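Local structure of nigritoxine (Vibrio nigripulchritudo, 5M41) at residues G19-V25 with L244-Q248; T510-V514 with N561-D565. The protein acts as a bacterial toxin against crustaceans and insects, though how it harms their cells is not established here. All coordinates share one frame; numbering follows the deposited sequence.

Contact 1. Residues G19-V25 with L244-Q248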
ATOM      1  N   GLY A  19      -4.583  24.670  13.014  1.00 70.82           N
ATOM      2  CA  GLY A  19      -4.811  24.656  14.464  1.00 63.36           C
ATOM      3  C   GLY A  19      -4.732  23.228  15.002  1.00 56.98           C
ATOM      4  O   GLY A  19      -4.432  22.283  14.260  1.00 54.47           O
ATOM      5  N   ILE A  20      -5.007  23.057  16.290  1.00 51.74           N
ATOM      6  CA  ILE A  20      -4.921  21.738  16.916  1.00 47.97           C
ATOM      7  C   ILE A  20      -6.244  20.976  16.826  1.00 45.17           C
ATOM      8  O   ILE A  20      -7.300  21.537  17.103  1.00 44.17           O
ATOM      9  CB  ILE A  20      -4.474  21.843  18.386  1.00 47.43           C
ATOM     10  CG1 ILE A  20      -3.022  22.335  18.450  1.00 47.35           C
ATOM     11  CG2 ILE A  20      -4.583  20.478  19.094  1.00 45.91           C
ATOM     12  CD1 ILE A  20      -2.621  22.849  19.822  1.00 46.20           C
ATOM     13  N   ASN A  21      -6.188  19.694  16.449  1.00 42.88           N
ATOM     14  CA  ASN A  21      -7.382  18.856  16.554  1.00 42.15           C
ATOM     15  C   ASN A  21      -7.564  18.416  18.006  1.00 42.02           C
ATOM     16  O   ASN A  21      -7.010  17.400  18.435  1.00 38.48           O
ATOM     17  CB  ASN A  21      -7.318  17.664  15.600  1.00 42.40           C
ATOM     18  CG  ASN A  21      -8.597  16.878  15.583  1.00 42.32           C
ATOM     19  OD1 ASN A  21      -9.409  17.010  16.485  1.00 42.24           O
ATOM     20  ND2 ASN A  21      -8.788  16.051  14.558  1.00 41.79           N
ATOM     21  N   HIS A  22      -8.334  19.195  18.770  1.00 42.01           N
ATOM     22  CA  HIS A  22      -8.435  18.965  20.233  1.00 41.30           C
ATOM     23  C   HIS A  22      -9.079  17.657  20.597  1.00 38.90           C
ATOM     24  O   HIS A  22      -8.710  17.055  21.593  1.00 38.93           O
ATOM     25  CB  HIS A  22      -9.209  20.075  20.924  1.00 41.15           C
ATOM     26  CG  HIS A  22      -8.660  21.450  20.671  1.00 43.94           C
ATOM     27  ND1 HIS A  22      -7.438  21.849  21.119  1.00 44.36           N
ATOM     28  CD2 HIS A  22      -9.207  22.533  19.996  1.00 45.18           C
ATOM     29  CE1 HIS A  22      -7.224  23.130  20.735  1.00 44.88           C
ATOM     30  NE2 HIS A  22      -8.308  23.545  20.055  1.00 47.83           N
ATOM     31  N   SER A  23     -10.070  17.221  19.833  1.00 38.99           N
ATOM     32  CA  SER A  23     -10.677  15.939  20.127  1.00 40.62           C
ATOM     33  C   SER A  23      -9.717  14.759  19.934  1.00 38.49           C
ATOM     34  O   SER A  23      -9.787  13.791  20.666  1.00 41.14           O
ATOM     35  CB  SER A  23     -11.990  15.749  19.357  1.00 43.72           C
ATOM     36  OG  SER A  23     -11.757  15.708  17.970  1.00 47.28           O
ATOM     37  N   ALA A  24      -8.810  14.845  18.966  1.00 38.84           N
ATOM     38  CA  ALA A  24      -7.828  13.775  18.748  1.00 37.51           C
ATOM     39  C   ALA A  24      -6.872  13.657  19.940  1.00 37.72           C
ATOM     40  O   ALA A  24      -6.525  12.556  20.354  1.00 37.35           O
ATOM     41  CB  ALA A  24      -7.023  14.031  17.477  1.00 39.97           C
ATOM     42  N   VAL A  25      -6.425  14.792  20.474  1.00 35.88           N
ATOM     43  CA  VAL A  25      -5.593  14.792  21.679  1.00 35.31           C
ATOM     44  C   VAL A  25      -6.394  14.260  22.882  1.00 34.66           C
ATOM     45  O   VAL A  25      -5.986  13.293  23.547  1.00 34.20           O
ATOM     46  CB  VAL A  25      -5.051  16.219  21.951  1.00 36.70           C
ATOM     47  CG1 VAL A  25      -4.224  16.242  23.216  1.00 36.55           C
ATOM     48  CG2 VAL A  25      -4.224  16.707  20.761  1.00 36.28           C
ATOM     49  N   LEU A 244       1.146  18.261  19.491  1.00 40.24           N
ATOM     50  CA  LEU A 244      -0.327  18.184  19.448  1.00 37.97           C
ATOM     51  C   LEU A 244      -0.835  18.365  18.035  1.00 40.87           C
ATOM     52  O   LEU A 244      -1.801  17.693  17.621  1.00 40.72           O
ATOM     53  CB  LEU A 244      -1.004  19.199  20.384  1.00 36.33           C
ATOM     54  CG  LEU A 244      -0.758  19.094  21.894  1.00 35.69           C
ATOM     55  CD1 LEU A 244      -1.806  19.898  22.634  1.00 36.43           C
ATOM     56  CD2 LEU A 244      -0.815  17.669  22.429  1.00 33.00           C
ATOM     57  N   ARG A 245      -0.204  19.263  17.283  1.00 40.23           N
ATOM     58  CA  ARG A 245      -0.591  19.457  15.895  1.00 41.94           C
ATOM     59  C   ARG A 245      -0.392  18.166  15.079  1.00 40.54           C
ATOM     60  O   ARG A 245      -1.170  17.881  14.176  1.00 42.42           O
ATOM     61  CB  ARG A 245       0.195  20.615  15.264  1.00 44.16           C
ATOM     62  CG  ARG A 245      -0.225  21.978  15.796  1.00 46.30           C
ATOM     63  CD  ARG A 245       0.658  23.079  15.228  1.00 50.60           C
ATOM     64  NE  ARG A 245       0.614  23.108  13.768  1.00 52.89           N
ATOM     65  CZ  ARG A 245      -0.270  23.789  13.054  1.00 57.53           C
ATOM     66  NH1 ARG A 245      -1.203  24.525  13.651  1.00 60.22           N
ATOM     67  NH2 ARG A 245      -0.200  23.744  11.731  1.00 63.11           N
ATOM     68  N   ALA A 246       0.631  17.391  15.427  1.00 39.65           N
ATOM     69  CA  ALA A 246       1.017  16.188  14.670  1.00 38.81           C
ATOM     70  C   ALA A 246       0.527  14.875  15.304  1.00 37.01           C
ATOM     71  O   ALA A 246       1.007  13.797  14.951  1.00 37.28           O
ATOM     72  CB  ALA A 246       2.545  16.159  14.480  1.00 37.69           C
ATOM     73  N   ILE A 247      -0.408  14.973  16.246  1.00 35.93           N
ATOM     74  CA  ILE A 247      -0.931  13.801  16.985  1.00 35.96           C
ATOM     75  C   ILE A 247      -1.445  12.653  16.092  1.00 34.99           C
ATOM     76  O   ILE A 247      -1.313  11.492  16.446  1.00 35.30           O
ATOM     77  CB  ILE A 247      -2.000  14.213  18.056  1.00 35.59           C
ATOM     78  CG1 ILE A 247      -2.439  13.027  18.905  1.00 37.24           C
ATOM     79  CG2 ILE A 247      -3.277  14.733  17.427  1.00 35.64           C
ATOM     80  CD1 ILE A 247      -1.406  12.571  19.904  1.00 34.36           C
ATOM     81  N   GLN A 248      -2.033  12.973  14.945  1.00 35.82           N
ATOM     82  CA  GLN A 248      -2.488  11.925  14.015  1.00 35.91           C
ATOM     83  C   GLN A 248      -1.540  11.761  12.809  1.00 36.81           C
ATOM     84  O   GLN A 248      -1.923  11.209  11.791  1.00 36.58           O
ATOM     85  CB  GLN A 248      -3.928  12.217  13.563  1.00 36.39           C
ATOM     86  CG  GLN A 248      -4.910  12.151  14.729  1.00 36.36           C
ATOM     87  CD  GLN A 248      -6.367  12.245  14.285  1.00 38.40           C
ATOM     88  OE1 GLN A 248      -6.720  13.114  13.520  1.00 40.02           O
ATOM     89  NE2 GLN A 248      -7.210  11.354  14.797  1.00 37.09           N
TER
HETATM   90  O   HOH W   1      -3.814  18.214  15.998  1.00 31.18           O
HETATM   91  O   HOH W   2      -6.717  15.612  12.536  1.00 33.31           O
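Val25 and Leu244 form the tight end of this contact, where the first turn of helix 22-30 rests on the last turn of helix 240-245 and the residues just after it. The two side chains cross at about a right angle: Val25 CG1 lies 3.8 Å from Leu244 CD2, and CG2 of the same valine also touches that methyl. Val25 CG1 is held anti to the backbone N (chi1 178°), which sets CG2 beside that N and lets it meet Ile247 CG2 as well. The Ile247 methyl is shared, since Ala24 CB packs against Ile247 CG2 at 3.8 Å. Ala24 CB also sits on the Gln248 amide, 3.7 Å from its CD. Behind this apolar patch, Leu254 of helix 253-264 touches both Leu244 and Ile247.

Toward residues 19-21 the packing gives way to water and looser contacts. Ile20 bridges the two regimes, its CG2 and CD1 on Leu244 CB and its CG1 3.9 Å from Arg245 CG. No direct hydrogen bond spans the two segments; two waters do that work. One accepts from Asn21 N and donates to Leu244 O at 2.6 Å, joining the backbones. The second accepts from Asn21 ND2 and donates to Gln248 OE1, linking two amides whose planes stand 82° apart. At the margin, Arg245 NH1 approaches Gly19 N as donor beside donor, while Arg374 binds both Gly19 O and Arg245 O and so ties the segments from outside. Asn21 OD1 turns back to its own helix and accepts a weak bond from Ala24 N at 3.3 Å. Asn21 is thus an N-cap, and the contact as a whole joins a capped helix start to the C-terminal end of another helix.

Contact 2. Residues T510-V514 with N561-D565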
ATOM      1  N   THR A 510       2.028  -1.363 -35.905  1.00 49.90           N
ATOM      2  CA  THR A 510       1.637  -2.449 -36.786  1.00 52.13           C
ATOM      3  C   THR A 510       2.570  -3.586 -36.501  1.00 53.54           C
ATOM      4  O   THR A 510       3.773  -3.362 -36.294  1.00 55.03           O
ATOM      5  CB  THR A 510       1.778  -2.037 -38.278  1.00 54.89           C
ATOM      6  OG1 THR A 510       0.887  -0.953 -38.526  1.00 54.64           O
ATOM      7  CG2 THR A 510       1.443  -3.197 -39.239  1.00 53.44           C
ATOM      8  N   TYR A 511       2.030  -4.804 -36.482  1.00 54.12           N
ATOM      9  CA  TYR A 511       2.865  -5.983 -36.386  1.00 54.72           C
ATOM     10  C   TYR A 511       3.424  -6.354 -37.768  1.00 57.50           C
ATOM     11  O   TYR A 511       2.743  -6.988 -38.579  1.00 59.17           O
ATOM     12  CB  TYR A 511       2.066  -7.153 -35.804  1.00 53.88           C
ATOM     13  CG  TYR A 511       2.808  -7.996 -34.820  1.00 50.55           C
ATOM     14  CD1 TYR A 511       2.110  -8.683 -33.827  1.00 52.56           C
ATOM     15  CD2 TYR A 511       4.197  -8.103 -34.851  1.00 51.24           C
ATOM     16  CE1 TYR A 511       2.765  -9.470 -32.896  1.00 50.61           C
ATOM     17  CE2 TYR A 511       4.872  -8.887 -33.914  1.00 50.00           C
ATOM     18  CZ  TYR A 511       4.135  -9.567 -32.944  1.00 51.13           C
ATOM     19  OH  TYR A 511       4.747 -10.348 -32.002  1.00 49.68           O
ATOM     20  N   ARG A 512       4.680  -5.995 -38.011  1.00 59.28           N
ATOM     21  CA  ARG A 512       5.262  -6.083 -39.354  1.00 64.25           C
ATOM     22  C   ARG A 512       6.300  -7.184 -39.487  1.00 66.84           C
ATOM     23  O   ARG A 512       6.912  -7.579 -38.490  1.00 64.63           O
ATOM     24  CB  ARG A 512       5.946  -4.772 -39.698  1.00 63.65           C
ATOM     25  CG  ARG A 512       5.017  -3.602 -39.859  1.00 67.78           C
ATOM     26  CD  ARG A 512       5.853  -2.341 -39.858  1.00 70.32           C
ATOM     27  NE  ARG A 512       6.338  -1.993 -41.183  1.00 71.67           N
ATOM     28  CZ  ARG A 512       7.617  -1.919 -41.554  1.00 75.99           C
ATOM     29  NH1 ARG A 512       8.608  -2.188 -40.714  1.00 76.34           N
ATOM     30  NH2 ARG A 512       7.907  -1.560 -42.791  1.00 72.15           N
ATOM     31  N   LYS A 513       6.523  -7.652 -40.720  1.00 67.17           N
ATOM     32  CA  LYS A 513       7.508  -8.703 -40.949  1.00 71.61           C
ATOM     33  C   LYS A 513       8.791  -8.108 -41.503  1.00 76.81           C
ATOM     34  O   LYS A 513       8.827  -7.650 -42.649  1.00 80.34           O
ATOM     35  CB  LYS A 513       6.956  -9.822 -41.846  1.00 74.14           C
ATOM     36  CG  LYS A 513       7.491 -11.201 -41.456  1.00 74.02           C
ATOM     37  CD  LYS A 513       6.794 -12.341 -42.185  1.00 77.08           C
ATOM     38  CE  LYS A 513       5.466 -12.731 -41.548  1.00 73.74           C
ATOM     39  NZ  LYS A 513       5.606 -13.809 -40.530  1.00 68.66           N
ATOM     40  N   VAL A 514       9.832  -8.099 -40.676  1.00 77.74           N
ATOM     41  CA  VAL A 514      11.087  -7.438 -41.016  1.00 81.85           C
ATOM     42  C   VAL A 514      12.268  -8.407 -41.131  1.00 86.82           C
ATOM     43  O   VAL A 514      12.245  -9.480 -40.531  1.00 83.34           O
ATOM     44  CB  VAL A 514      11.445  -6.315 -40.019  1.00 81.23           C
ATOM     45  CG1 VAL A 514      10.370  -5.242 -40.024  1.00 81.92           C
ATOM     46  CG2 VAL A 514      11.703  -6.864 -38.619  1.00 78.34           C
ATOM     47  N   ASN A 561      -3.112 -10.748 -34.685  1.00 50.46           N
ATOM     48  CA  ASN A 561      -2.308 -10.514 -35.877  1.00 50.36           C
ATOM     49  C   ASN A 561      -1.919 -11.850 -36.442  1.00 52.90           C
ATOM     50  O   ASN A 561      -1.863 -12.842 -35.704  1.00 51.38           O
ATOM     51  CB  ASN A 561      -1.032  -9.749 -35.544  1.00 50.07           C
ATOM     52  CG  ASN A 561      -1.308  -8.353 -35.073  1.00 52.47           C
ATOM     53  OD1 ASN A 561      -1.260  -8.064 -33.861  1.00 54.60           O
ATOM     54  ND2 ASN A 561      -1.644  -7.482 -36.007  1.00 49.14           N
ATOM     55  N   ASN A 562      -1.643 -11.868 -37.746  1.00 50.76           N
ATOM     56  CA  ASN A 562      -1.089 -13.036 -38.396  1.00 54.05           C
ATOM     57  C   ASN A 562       0.428 -12.893 -38.322  1.00 54.21           C
ATOM     58  O   ASN A 562       1.010 -12.007 -38.946  1.00 54.37           O
ATOM     59  CB  ASN A 562      -1.587 -13.118 -39.844  1.00 54.51           C
ATOM     60  CG  ASN A 562      -1.114 -14.367 -40.573  1.00 57.14           C
ATOM     61  OD1 ASN A 562      -0.460 -15.262 -40.011  1.00 56.70           O
ATOM     62  ND2 ASN A 562      -1.458 -14.436 -41.844  1.00 57.39           N
ATOM     63  N   ILE A 563       1.052 -13.731 -37.504  1.00 52.91           N
ATOM     64  CA  ILE A 563       2.509 -13.743 -37.389  1.00 52.96           C
ATOM     65  C   ILE A 563       3.075 -14.866 -38.268  1.00 54.35           C
ATOM     66  O   ILE A 563       4.280 -15.130 -38.265  1.00 56.60           O
ATOM     67  CB  ILE A 563       2.976 -13.889 -35.915  1.00 53.83           C
ATOM     68  CG1 ILE A 563       2.384 -15.170 -35.275  1.00 50.45           C
ATOM     69  CG2 ILE A 563       2.649 -12.618 -35.126  1.00 49.08           C
ATOM     70  CD1 ILE A 563       3.036 -15.614 -33.975  1.00 50.68           C
ATOM     71  N   GLY A 564       2.196 -15.528 -39.014  1.00 52.58           N
ATOM     72  CA  GLY A 564       2.619 -16.574 -39.950  1.00 56.81           C
ATOM     73  C   GLY A 564       2.686 -16.060 -41.382  1.00 60.06           C
ATOM     74  O   GLY A 564       3.284 -15.008 -41.652  1.00 60.11           O
ATOM     75  N   ASP A 565       2.052 -16.790 -42.297  1.00 64.28           N
ATOM     76  CA  ASP A 565       2.108 -16.474 -43.742  1.00 67.07           C
ATOM     77  C   ASP A 565       0.749 -16.201 -44.358  1.00 67.61           C
ATOM     78  O   ASP A 565      -0.273 -16.308 -43.678  1.00 66.81           O
ATOM     79  CB  ASP A 565       2.761 -17.626 -44.481  1.00 73.07           C
ATOM     80  CG  ASP A 565       4.209 -17.769 -44.130  1.00 79.70           C
ATOM     81  OD1 ASP A 565       4.847 -16.727 -43.854  1.00 81.01           O
ATOM     82  OD2 ASP A 565       4.705 -18.915 -44.114  1.00 84.54           O
TER
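Lysine-to-carbonyl hydrogen bonds and an aromatic contact join two antiparallel sheets here, strand 505-515 of one meeting the end of edge strand 560-562 of the other. Lys513 NZ donates to Ile563 O at 2.9 Å and to Gly564 O at 2.8 Å, gripping two successive carbonyls. It approaches Ile563 O from above the carbonyl plane, but lies only 24° from that of Gly564. Bends at chi3 (-82°) and chi4 turn the ammonium onto this pair, and Asn525 OD1 of strand 523-532 accepts from it too. The loop that carries these two carbonyls is shaped by an Asx turn, in which Asn562 OD1 takes the Gly564 N-H at 2.8 Å; the same side chain sends ND2 to Asp565 O at 2.9 Å, so both ends of its amide brace the chain leaving the strand. Nearer the strand, Ile563 CG2 makes a CH-pi contact over one face of the Tyr511 ring, 4.1 Å from the centroid and offset toward the rim. Asn561 packs at the ring edge, its amide plane steeply inclined to the ring, with CB 3.7 Å from Tyr511 CD1. Tyr511 OH is hydrogen-bonded to Arg553 of helix 546-555.

Overall arrangement
Contacts 1 and 2 lie on opposite sides of the chain's centre, their own centres 63 Å apart and their nearest atoms about 49 Å apart. They share no helix or strand and follow one another in series along the sequence. Both are partly buried, contact 1 nearer the middle of this elongated molecule and contact 2 farther out. Helix ends meet in contact 1, where aliphatic side chains make most of the direct packing and water carries the polar links. Contact 2 instead joins two sheets, and a charged side chain bonds straight to backbone carbonyls beside an aromatic ring. Its outer end reaches the exposed Asp565, whereas no touching residue of contact 1 is fully exposed.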